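Local coordinates for protein 3-dehydroshikimate dehydratase (Pseudomonas putida, PDB 5HMQ) that converts 3-dehydroshikimate to protocatechuate and water with the help of a divalent metal cation, a step in quinate and shikimate degradation, at residues Thr422-Asp425 / Thr426-Leu430; Arg505-Ala508 / Ile509-Leu513; Asp563-Phe566 / Leu567-Ala571; Leu378-Ala381 / Thr382-Gly386. All blocks are in the same frame, centred on the assembly; numbering follows the deposited sequence.

Interaction 1. Residues Thr422-Asp425 / Thr426-Leu430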
loop_
_atom_site.group_PDB
_atom_site.type_symbol
_atom_site.label_atom_id
_atom_site.label_comp_id
_atom_site.label_asym_id
_atom_site.label_seq_id
_atom_site.Cartn_x
_atom_site.Cartn_y
_atom_site.Cartn_z
ATOM N N THR C 422 16.072 -6.611 -39.632
ATOM C CA THR C 422 15.347 -6.204 -38.426
ATOM C C THR C 422 15.355 -7.234 -37.306
ATOM O O THR C 422 16.262 -8.052 -37.196
ATOM C CB THR C 422 13.882 -5.892 -38.767
ATOM O OG1 THR C 422 13.118 -7.102 -38.754
ATOM C CG2 THR C 422 13.771 -5.239 -40.157
ATOM N N LEU C 423 14.340 -7.166 -36.445
ATOM C CA LEU C 423 14.052 -8.206 -35.462
ATOM C C LEU C 423 12.930 -9.124 -35.917
ATOM O O LEU C 423 12.864 -10.280 -35.485
ATOM C CB LEU C 423 13.679 -7.564 -34.115
ATOM C CG LEU C 423 13.135 -8.365 -32.929
ATOM C CD1 LEU C 423 13.559 -7.703 -31.618
ATOM C CD2 LEU C 423 11.607 -8.500 -32.977
ATOM N N TYR C 424 12.052 -8.625 -36.790
ATOM C CA TYR C 424 10.868 -9.375 -37.188
ATOM C C TYR C 424 11.167 -10.333 -38.335
ATOM O O TYR C 424 10.632 -11.447 -38.365
ATOM C CB TYR C 424 9.752 -8.402 -37.567
ATOM C CG TYR C 424 9.561 -7.289 -36.558
ATOM C CD1 TYR C 424 8.894 -7.517 -35.360
ATOM C CD2 TYR C 424 10.053 -6.012 -36.799
ATOM C CE1 TYR C 424 8.718 -6.504 -34.436
ATOM C CE2 TYR C 424 9.882 -4.994 -35.880
ATOM C CZ TYR C 424 9.213 -5.245 -34.701
ATOM O OH TYR C 424 9.040 -4.233 -33.785
ATOM N N ASP C 425 12.022 -9.929 -39.280
ATOM C CA ASP C 425 12.382 -10.829 -40.371
ATOM C C ASP C 425 13.095 -12.076 -39.872
ATOM O O ASP C 425 13.135 -13.080 -40.589
ATOM C CB ASP C 425 13.277 -10.129 -41.398
ATOM C CG ASP C 425 12.580 -8.990 -42.108
ATOM O OD1 ASP C 425 11.836 -9.256 -43.074
ATOM O OD2 ASP C 425 12.793 -7.825 -41.710
ATOM N N THR C 426 13.662 -12.038 -38.669
ATOM C CA THR C 426 14.420 -13.175 -38.165
ATOM C C THR C 426 13.546 -14.202 -37.454
ATOM O O THR C 426 13.727 -15.408 -37.661
ATOM C CB THR C 426 15.529 -12.692 -37.221
ATOM O OG1 THR C 426 14.998 -11.717 -36.312
ATOM C CG2 THR C 426 16.674 -12.076 -38.011
ATOM N N ASP C 427 12.610 -13.761 -36.608
ATOM C CA ASP C 427 11.828 -14.707 -35.818
ATOM C C ASP C 427 10.427 -14.942 -36.357
ATOM O O ASP C 427 9.772 -15.897 -35.927
ATOM C CB ASP C 427 11.709 -14.231 -34.370
ATOM C CG ASP C 427 12.994 -13.599 -33.862
ATOM O OD1 ASP C 427 12.904 -12.549 -33.193
ATOM O OD2 ASP C 427 14.082 -14.184 -34.050
ATOM N N PHE C 428 9.961 -14.120 -37.288
ATOM C CA PHE C 428 8.620 -14.234 -37.837
ATOM C C PHE C 428 8.674 -14.619 -39.308
ATOM O O PHE C 428 9.704 -14.491 -39.976
ATOM C CB PHE C 428 7.846 -12.919 -37.677
ATOM C CG PHE C 428 7.569 -12.539 -36.248
ATOM C CD1 PHE C 428 8.536 -11.909 -35.482
ATOM C CD2 PHE C 428 6.336 -12.803 -35.675
ATOM C CE1 PHE C 428 8.281 -11.557 -34.169
ATOM C CE2 PHE C 428 6.076 -12.453 -34.367
ATOM C CZ PHE C 428 7.049 -11.829 -33.612
ATOM N N SER C 429 7.530 -15.060 -39.815
ATOM C CA SER C 429 7.364 -15.416 -41.219
ATOM C C SER C 429 6.382 -14.382 -41.752
ATOM O O SER C 429 5.167 -14.593 -41.772
ATOM C CB SER C 429 6.859 -16.845 -41.399
ATOM O OG SER C 429 7.932 -17.770 -41.375
ATOM N N LEU C 430 6.939 -13.252 -42.170
ATOM C CA LEU C 430 6.154 -12.072 -42.488
ATOM C C LEU C 430 5.437 -12.249 -43.820
ATOM O O LEU C 430 6.032 -12.694 -44.806
ATOM C CB LEU C 430 7.069 -10.845 -42.517
ATOM C CG LEU C 430 7.635 -10.400 -41.161
ATOM C CD1 LEU C 430 8.680 -9.323 -41.340
ATOM C CD2 LEU C 430 6.535 -9.881 -40.263
#

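Interaction 2. Residues Arg505-Ala508 / Ile509-Leu513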
loop_
_atom_site.group_PDB
_atom_site.type_symbol
_atom_site.label_atom_id
_atom_site.label_comp_id
_atom_site.label_asym_id
_atom_site.label_seq_id
_atom_site.Cartn_x
_atom_site.Cartn_y
_atom_site.Cartn_z
ATOM N N ARG C 505 -8.331 -2.722 -4.099
ATOM C CA ARG C 505 -9.207 -3.888 -4.053
ATOM C C ARG C 505 -10.299 -3.721 -2.996
ATOM O O ARG C 505 -11.439 -4.147 -3.206
ATOM C CB ARG C 505 -8.394 -5.159 -3.815
ATOM C CG ARG C 505 -7.445 -5.123 -2.638
ATOM C CD ARG C 505 -6.689 -6.441 -2.543
ATOM N NE ARG C 505 -6.211 -6.708 -1.190
ATOM C CZ ARG C 505 -5.887 -7.915 -0.736
ATOM N NH1 ARG C 505 -5.997 -8.976 -1.524
ATOM N NH2 ARG C 505 -5.461 -8.065 0.512
ATOM N N ASN C 506 -9.975 -3.091 -1.858
ATOM C CA ASN C 506 -10.919 -2.987 -0.741
ATOM C C ASN C 506 -12.105 -2.058 -1.010
ATOM O O ASN C 506 -13.133 -2.178 -0.333
ATOM C CB ASN C 506 -10.178 -2.528 0.518
ATOM C CG ASN C 506 -9.541 -3.686 1.275
ATOM O OD1 ASN C 506 -9.590 -4.834 0.832
ATOM N ND2 ASN C 506 -8.934 -3.387 2.417
ATOM N N THR C 507 -11.986 -1.137 -1.971
ATOM C CA THR C 507 -13.114 -0.322 -2.420
ATOM C C THR C 507 -14.000 -1.088 -3.391
ATOM O O THR C 507 -15.225 -0.912 -3.386
ATOM C CB THR C 507 -12.590 0.976 -3.052
ATOM O OG1 THR C 507 -11.997 1.804 -2.045
ATOM C CG2 THR C 507 -13.660 1.737 -3.797
ATOM N N ALA C 508 -13.403 -1.946 -4.220
ATOM C CA ALA C 508 -14.205 -2.834 -5.051
ATOM C C ALA C 508 -15.043 -3.770 -4.193
ATOM O O ALA C 508 -16.162 -4.129 -4.572
ATOM C CB ALA C 508 -13.302 -3.632 -5.990
ATOM N N ILE C 509 -14.522 -4.167 -3.031
ATOM C CA ILE C 509 -15.310 -4.964 -2.099
ATOM C C ILE C 509 -16.353 -4.089 -1.420
ATOM O O ILE C 509 -17.529 -4.459 -1.315
ATOM C CB ILE C 509 -14.397 -5.645 -1.063
ATOM C CG1 ILE C 509 -13.333 -6.501 -1.749
ATOM C CG2 ILE C 509 -15.216 -6.488 -0.104
ATOM C CD1 ILE C 509 -12.281 -7.031 -0.798
ATOM N N ALA C 510 -15.930 -2.913 -0.947
ATOM C CA ALA C 510 -16.820 -2.045 -0.183
ATOM C C ALA C 510 -18.007 -1.567 -1.006
ATOM O O ALA C 510 -19.125 -1.483 -0.489
ATOM C CB ALA C 510 -16.043 -0.856 0.374
ATOM N N HIS C 511 -17.801 -1.263 -2.284
ATOM C CA HIS C 511 -18.917 -0.891 -3.139
ATOM C C HIS C 511 -19.509 -2.087 -3.870
ATOM O O HIS C 511 -20.147 -1.909 -4.915
ATOM C CB HIS C 511 -18.519 0.153 -4.171
ATOM C CG HIS C 511 -17.830 1.361 -3.593
ATOM N ND1 HIS C 511 -18.319 2.057 -2.492
ATOM C CD2 HIS C 511 -16.749 2.054 -4.034
ATOM C CE1 HIS C 511 -17.522 3.079 -2.236
ATOM N NE2 HIS C 511 -16.568 3.100 -3.157
ATOM N N ALA C 512 -19.310 -3.298 -3.346
ATOM C CA ALA C 512 -19.906 -4.513 -3.879
ATOM C C ALA C 512 -19.806 -4.643 -5.393
ATOM O O ALA C 512 -20.750 -5.123 -6.031
ATOM C CB ALA C 512 -21.371 -4.611 -3.450
ATOM N N LEU C 513 -18.688 -4.232 -5.990
ATOM C CA LEU C 513 -18.522 -4.386 -7.432
ATOM C C LEU C 513 -18.356 -5.872 -7.752
ATOM O O LEU C 513 -18.439 -6.731 -6.876
ATOM C CB LEU C 513 -17.295 -3.616 -7.931
ATOM C CG LEU C 513 -17.148 -2.112 -8.132
ATOM C CD1 LEU C 513 -17.071 -1.397 -6.819
ATOM C CD2 LEU C 513 -15.875 -1.863 -8.933
#

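Interaction 3. Residues Asp563-Phe566 / Leu567-Ala571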
loop_
_atom_site.group_PDB
_atom_site.type_symbol
_atom_site.label_atom_id
_atom_site.label_comp_id
_atom_site.label_asym_id
_atom_site.label_seq_id
_atom_site.Cartn_x
_atom_site.Cartn_y
_atom_site.Cartn_z
ATOM N N ASP C 563 -17.025 27.358 -37.451
ATOM C CA ASP C 563 -17.909 27.094 -38.581
ATOM C C ASP C 563 -19.027 26.141 -38.180
ATOM O O ASP C 563 -18.778 25.077 -37.605
ATOM C CB ASP C 563 -17.104 26.514 -39.746
ATOM C CG ASP C 563 -17.982 26.066 -40.898
ATOM O OD1 ASP C 563 -18.992 26.747 -41.182
ATOM O OD2 ASP C 563 -17.661 25.031 -41.520
ATOM N N ASP C 564 -20.268 26.536 -38.482
ATOM C CA ASP C 564 -21.422 25.732 -38.092
ATOM C C ASP C 564 -21.416 24.380 -38.794
ATOM O O ASP C 564 -21.781 23.359 -38.198
ATOM C CB ASP C 564 -22.712 26.495 -38.401
ATOM C CG ASP C 564 -23.895 26.002 -37.588
ATOM O OD1 ASP C 564 -23.817 24.891 -37.022
ATOM O OD2 ASP C 564 -24.907 26.731 -37.519
ATOM N N GLU C 565 -21.004 24.354 -40.063
ATOM C CA GLU C 565 -20.927 23.095 -40.795
ATOM C C GLU C 565 -19.848 22.180 -40.228
ATOM O O GLU C 565 -19.963 20.952 -40.323
ATOM C CB GLU C 565 -20.674 23.382 -42.276
ATOM C CG GLU C 565 -20.559 22.155 -43.160
ATOM C CD GLU C 565 -20.467 22.516 -44.628
ATOM O OE1 GLU C 565 -21.201 23.431 -45.060
ATOM O OE2 GLU C 565 -19.658 21.894 -45.347
ATOM N N PHE C 566 -18.804 22.756 -39.625
ATOM C CA PHE C 566 -17.731 21.948 -39.051
ATOM C C PHE C 566 -18.138 21.277 -37.747
ATOM O O PHE C 566 -17.845 20.097 -37.545
ATOM C CB PHE C 566 -16.489 22.811 -38.825
ATOM C CG PHE C 566 -15.305 22.040 -38.311
ATOM C CD1 PHE C 566 -14.644 21.129 -39.117
ATOM C CD2 PHE C 566 -14.858 22.227 -37.011
ATOM C CE1 PHE C 566 -13.558 20.417 -38.634
ATOM C CE2 PHE C 566 -13.773 21.523 -36.524
ATOM C CZ PHE C 566 -13.122 20.616 -37.334
ATOM N N LEU C 567 -18.823 22.002 -36.861
ATOM C CA LEU C 567 -19.131 21.442 -35.552
ATOM C C LEU C 567 -20.157 20.324 -35.659
ATOM O O LEU C 567 -20.091 19.346 -34.902
ATOM C CB LEU C 567 -19.657 22.534 -34.607
ATOM C CG LEU C 567 -20.156 22.139 -33.205
ATOM C CD1 LEU C 567 -19.906 23.300 -32.232
ATOM C CD2 LEU C 567 -21.621 21.641 -33.112
ATOM N N SER C 568 -21.094 20.430 -36.602
ATOM C CA SER C 568 -22.062 19.360 -36.792
ATOM C C SER C 568 -21.406 18.093 -37.307
ATOM O O SER C 568 -21.939 17.000 -37.090
ATOM C CB SER C 568 -23.164 19.811 -37.751
ATOM O OG SER C 568 -22.702 19.846 -39.089
ATOM N N GLU C 569 -20.259 18.211 -37.977
ATOM C CA GLU C 569 -19.501 17.023 -38.352
ATOM C C GLU C 569 -18.856 16.381 -37.131
ATOM O O GLU C 569 -18.902 15.157 -36.975
ATOM C CB GLU C 569 -18.454 17.384 -39.402
ATOM C CG GLU C 569 -19.042 17.689 -40.769
ATOM C CD GLU C 569 -18.018 18.241 -41.743
ATOM O OE1 GLU C 569 -16.806 18.105 -41.478
ATOM O OE2 GLU C 569 -18.430 18.812 -42.776
ATOM N N LEU C 570 -18.256 17.194 -36.252
ATOM C CA LEU C 570 -17.701 16.662 -35.015
ATOM C C LEU C 570 -18.762 15.932 -34.206
ATOM O O LEU C 570 -18.499 14.867 -33.639
ATOM C CB LEU C 570 -17.084 17.793 -34.189
ATOM C CG LEU C 570 -15.904 18.512 -34.843
ATOM C CD1 LEU C 570 -15.679 19.849 -34.161
ATOM C CD2 LEU C 570 -14.648 17.648 -34.739
ATOM N N ALA C 571 -19.970 16.490 -34.139
ATOM C CA ALA C 571 -21.042 15.836 -33.395
ATOM C C ALA C 571 -21.444 14.526 -34.061
ATOM O O ALA C 571 -21.765 13.545 -33.379
ATOM C CB ALA C 571 -22.245 16.778 -33.276
#

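Interaction 4. Residues Leu378-Ala381 / Thr382-Gly386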
loop_
_atom_site.group_PDB
_atom_site.type_symbol
_atom_site.label_atom_id
_atom_site.label_comp_id
_atom_site.label_asym_id
_atom_site.label_seq_id
_atom_site.Cartn_x
_atom_site.Cartn_y
_atom_site.Cartn_z
ATOM N N LEU C 378 21.524 0.161 -21.152
ATOM C CA LEU C 378 21.669 -0.976 -20.250
ATOM C C LEU C 378 22.584 -0.647 -19.079
ATOM O O LEU C 378 22.287 -1.006 -17.932
ATOM C CB LEU C 378 22.200 -2.190 -21.012
ATOM C CG LEU C 378 22.490 -3.408 -20.134
ATOM C CD1 LEU C 378 21.207 -3.906 -19.496
ATOM C CD2 LEU C 378 23.161 -4.513 -20.935
ATOM N N LYS C 379 23.695 0.043 -19.340
ATOM C CA LYS C 379 24.640 0.323 -18.266
ATOM C C LYS C 379 24.079 1.337 -17.279
ATOM O O LYS C 379 24.341 1.235 -16.074
ATOM C CB LYS C 379 25.970 0.806 -18.845
ATOM C CG LYS C 379 26.805 -0.310 -19.454
ATOM C CD LYS C 379 28.043 0.223 -20.152
ATOM C CE LYS C 379 28.752 -0.882 -20.919
ATOM N NZ LYS C 379 29.894 -0.360 -21.719
ATOM N N ARG C 380 23.300 2.308 -17.759
ATOM C CA ARG C 380 22.674 3.262 -16.850
ATOM C C ARG C 380 21.623 2.591 -15.975
ATOM O O ARG C 380 21.559 2.850 -14.767
ATOM C CB ARG C 380 22.050 4.415 -17.634
ATOM C CG ARG C 380 21.097 5.245 -16.793
ATOM C CD ARG C 380 20.568 6.442 -17.542
ATOM N NE ARG C 380 21.317 7.642 -17.201
ATOM C CZ ARG C 380 20.876 8.581 -16.372
ATOM N NH1 ARG C 380 19.688 8.457 -15.799
ATOM N NH2 ARG C 380 21.625 9.642 -16.117
ATOM N N ALA C 381 20.789 1.730 -16.564
ATOM C CA ALA C 381 19.789 1.017 -15.774
ATOM C C ALA C 381 20.448 0.157 -14.704
ATOM O O ALA C 381 19.941 0.052 -13.581
ATOM C CB ALA C 381 18.905 0.168 -16.687
ATOM N N THR C 382 21.579 -0.469 -15.038
ATOM C CA THR C 382 22.323 -1.241 -14.049
ATOM C C THR C 382 22.947 -0.334 -12.993
ATOM O O THR C 382 22.968 -0.679 -11.806
ATOM C CB THR C 382 23.395 -2.084 -14.742
ATOM O OG1 THR C 382 22.780 -2.936 -15.716
ATOM C CG2 THR C 382 24.148 -2.934 -13.727
ATOM N N ALA C 383 23.463 0.827 -13.406
ATOM C CA ALA C 383 24.079 1.744 -12.450
ATOM C C ALA C 383 23.078 2.223 -11.409
ATOM O O ALA C 383 23.443 2.426 -10.244
ATOM C CB ALA C 383 24.696 2.937 -13.181
ATOM N N PHE C 384 21.817 2.407 -11.799
ATOM C CA PHE C 384 20.762 2.743 -10.857
ATOM C C PHE C 384 20.103 1.502 -10.272
ATOM O O PHE C 384 19.010 1.597 -9.700
ATOM C CB PHE C 384 19.723 3.647 -11.519
ATOM C CG PHE C 384 20.172 5.073 -11.664
ATOM C CD1 PHE C 384 20.175 5.922 -10.569
ATOM C CD2 PHE C 384 20.589 5.564 -12.889
ATOM C CE1 PHE C 384 20.589 7.236 -10.694
ATOM C CE2 PHE C 384 21.002 6.877 -13.020
ATOM C CZ PHE C 384 21.003 7.714 -11.922
ATOM N N ARG C 385 20.748 0.343 -10.420
ATOM C CA ARG C 385 20.380 -0.886 -9.720
ATOM C C ARG C 385 19.014 -1.413 -10.152
ATOM O O ARG C 385 18.260 -1.957 -9.345
ATOM C CB ARG C 385 20.442 -0.688 -8.206
ATOM C CG ARG C 385 21.810 -0.220 -7.757
ATOM C CD ARG C 385 21.799 0.360 -6.362
ATOM N NE ARG C 385 23.115 0.890 -6.021
ATOM C CZ ARG C 385 23.883 0.420 -5.045
ATOM N NH1 ARG C 385 23.469 -0.601 -4.307
ATOM N NH2 ARG C 385 25.068 0.970 -4.811
ATOM N N GLY C 386 18.693 -1.258 -11.430
ATOM C CA GLY C 386 17.602 -2.017 -11.993
ATOM C C GLY C 386 18.056 -3.433 -12.268
ATOM O O GLY C 386 19.244 -3.741 -12.242
#

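Interaction 1. Residues Thr422-Asp425 / Thr426-Leu430
Tyr424 O accepts from Phe428 N at 3.0 Å, the main-chain bond that joins residues 422-425 to residues 426-430. The N-H...O angle is 145°, so the bond is clearly bent. It closes one short turn of helix, 424-427, and at Phe428 the chain leaves helical geometry and runs on as a weakly bonded strand. Thr422 stands before the turn that leads into this helix. Thr422 OG1 accepts from Tyr424 N at 2.7 Å, a capping bond. A second polar link comes from Thr426, whose OG1 donates to Leu423 O over 2.7 Å. The hydroxyl sits between the backbone N and the carbonyl carbon (chi1 46°). This turns it back over Leu423, where it stands well above the carbonyl plane.

Strand 428-430 is an edge strand of the nine-stranded mixed sheet in the HPPD-like C-terminal part, pairing antiparallel with strand 323-328. The short helix therefore brings the chain to the rim of that sheet.

The side-chain contacts are light. Phe428 CE1 meets the edge of the Tyr424 ring, 4.3 Å from Tyr424 CD1. Tyr424 O in turn lies in the plane of the Phe428 ring, at its edge. Leu430 reaches back across the turn. Leu430 CD1 lies 4.0 Å from Tyr424 CB and 3.6 Å from Asp425 OD1, and the side chains of Leu430 and Asp425 cross at about a right angle. The Tyr424 side chain also packs on Leu335 and Arg337 of strand 333-338, and its hydroxyl is hydrogen-bonded to Glu299. Phe428 packs on Val333 and makes an edge-to-face contact with His328.

Interaction 2. Residues Arg505-Ala508 / Ile509-Leu513
Thr507 O accepts from His511 N at 2.8 Å, the shortest hydrogen bond between residues 505-508 and 509-513. It is also nearly straight, with an N-H...O angle of 166°. The side chains of the same two residues lie side by side and point the same way. With OG1 beside the backbone N (chi1 -68°), the Thr507 methyl CG2 is anti to that N and reaches the imidazole obliquely. Thr507 CG2 is modelled 3.1 Å from His511 CD2, shorter than a comfortable carbon-carbon contact, so the exact spacing is doubtful.

The helix ends here in a Schellman motif. Ala512, with positive phi, is the C-prime residue. Leu513 N returns to Ala508 O at 2.9 Å, and Ala512 N bonds to Ile509 O. This wrap brings Leu513 CD2 to 4.3 Å from Ala508 CB. One turn earlier, Ile509 CD1 runs alongside Asn506 and lies 3.8 Å from Asn506 OD1.

Helix 505-510 follows strand 496-501 and precedes strand 520-528 of the second VOC domain, and it sits at the dimer interface. Arg505 forms a salt bridge with Asp456 of the second subunit. Asn506 packs on Ile501 of that subunit, and Ile509 packs on Lys484 at the start of strand 484-489 of that subunit.

Interaction 3. Residues Asp563-Phe566 / Leu567-Ala571
Phe566 and Leu570, one helical turn apart, make the tight part of this contact. Leu570 CD1 comes to 3.5 Å from Phe566 CE2, and Leu570 CG lies over one face of the ring. The ring gets there because Phe566 CG is anti to its backbone nitrogen (chi1 -177°), which swings it along the helix toward the later residue. Beneath the pair, Leu570 N donates to Phe566 O at 3.2 Å with an angle of 161°.

The acidic side is looser, and Asp563, Glu565 and Ser568 are exposed to solvent there. Glu565 OE2 and Glu569 OE2 stand 4.2 Å apart, their carboxylate planes turned 47° against each other. Two like charges this close would probably raise the affinity of one for a proton, though crystal contacts of both residues may influence the spacing. Ser568 OG donates to Glu565 O at 3.2 Å from above the carbonyl plane. Asp563 is the N-cap, and its OD1 takes a weak bond from Glu565 N. A negative charge at that end should suit the helix dipole.

Helix 564-572 leads into edge strand 576-579 of the second VOC domain. Leu567 and Leu570 pack on Tyr553 of helix 550-559. Leu570 also meets Phe532 of helix 531-541, and both Phe566 and Leu570 rest on Phe587 of strand 585-590.

Interaction 4. Residues Leu378-Ala381 / Thr382-Gly386
Thr382 is held to Leu378 by two bonds. Thr382 N and Thr382 OG1 both donate to Leu378 O, each at 3.0 Å, and they reach this oxygen from opposite faces of the carbonyl plane. The hydroxyl can do so because it lies beside its own backbone N, anti to the carbonyl carbon (chi1 -57°). That directs it back up the helix, a common way for threonine to satisfy its hydroxyl within a helix.

Ala381 carries the end of helix 374-383. Ala381 O accepts from Gly386 N at 2.8 Å, and Arg385 N bonds to Thr382 O. Arg385 has positive phi and is the C-prime residue of this Schellman motif. The methyl group of Ala381 touches Leu465 of helix 455-465.

Arg380 and Phe384 form the third element. Phe384 N donates to Arg380 O at 3.0 Å, and the two side chains run side by side in the same direction. Arg380 CG meets the ring edge in its plane, 3.9 Å from Phe384 CD2. Farther out the arginine bends at chi3 (-98°). Phe384 CE2 then lies over one face of the guanidinium, 3.5 Å from Arg380 NH1 and offset toward its rim. The two planes are 47° apart, so the groups are not stacked flat.

Phe384 also packs on Leu264 and Tyr265 of helix 252-276. Arg380 makes a salt bridge from NH2 to Glu268 of the same helix and a hydrogen bond from NE to Pro290 O. The charge of the buried guanidinium is thus answered by a carboxylate. These two polar links and the phenylalanine ring together should limit rotation of the guanidinium.

All four are local contacts in the HPPD-like C-terminal part. In sequence order they run interaction 4, 1, 2, 3. Interactions 4 and 1 lie in the first glyoxalase-type region, centres about 29 Å apart. Interaction 1 ends in an edge strand of its sheet; side chains of interaction 4 touch strand 388-389 at the other edge. Interactions 2 and 3 belong to the second VOC domain, centres about 42 Å apart. The widest separation, about 51 Å between centres, is between interactions 3 and 4. Interaction 4 sits where helix 252-276, the first glyoxalase-type region and helix 455-465 meet, so it joins parts of the fusion protein. Interaction 2 faces the other subunit. All lie away from the metal sites.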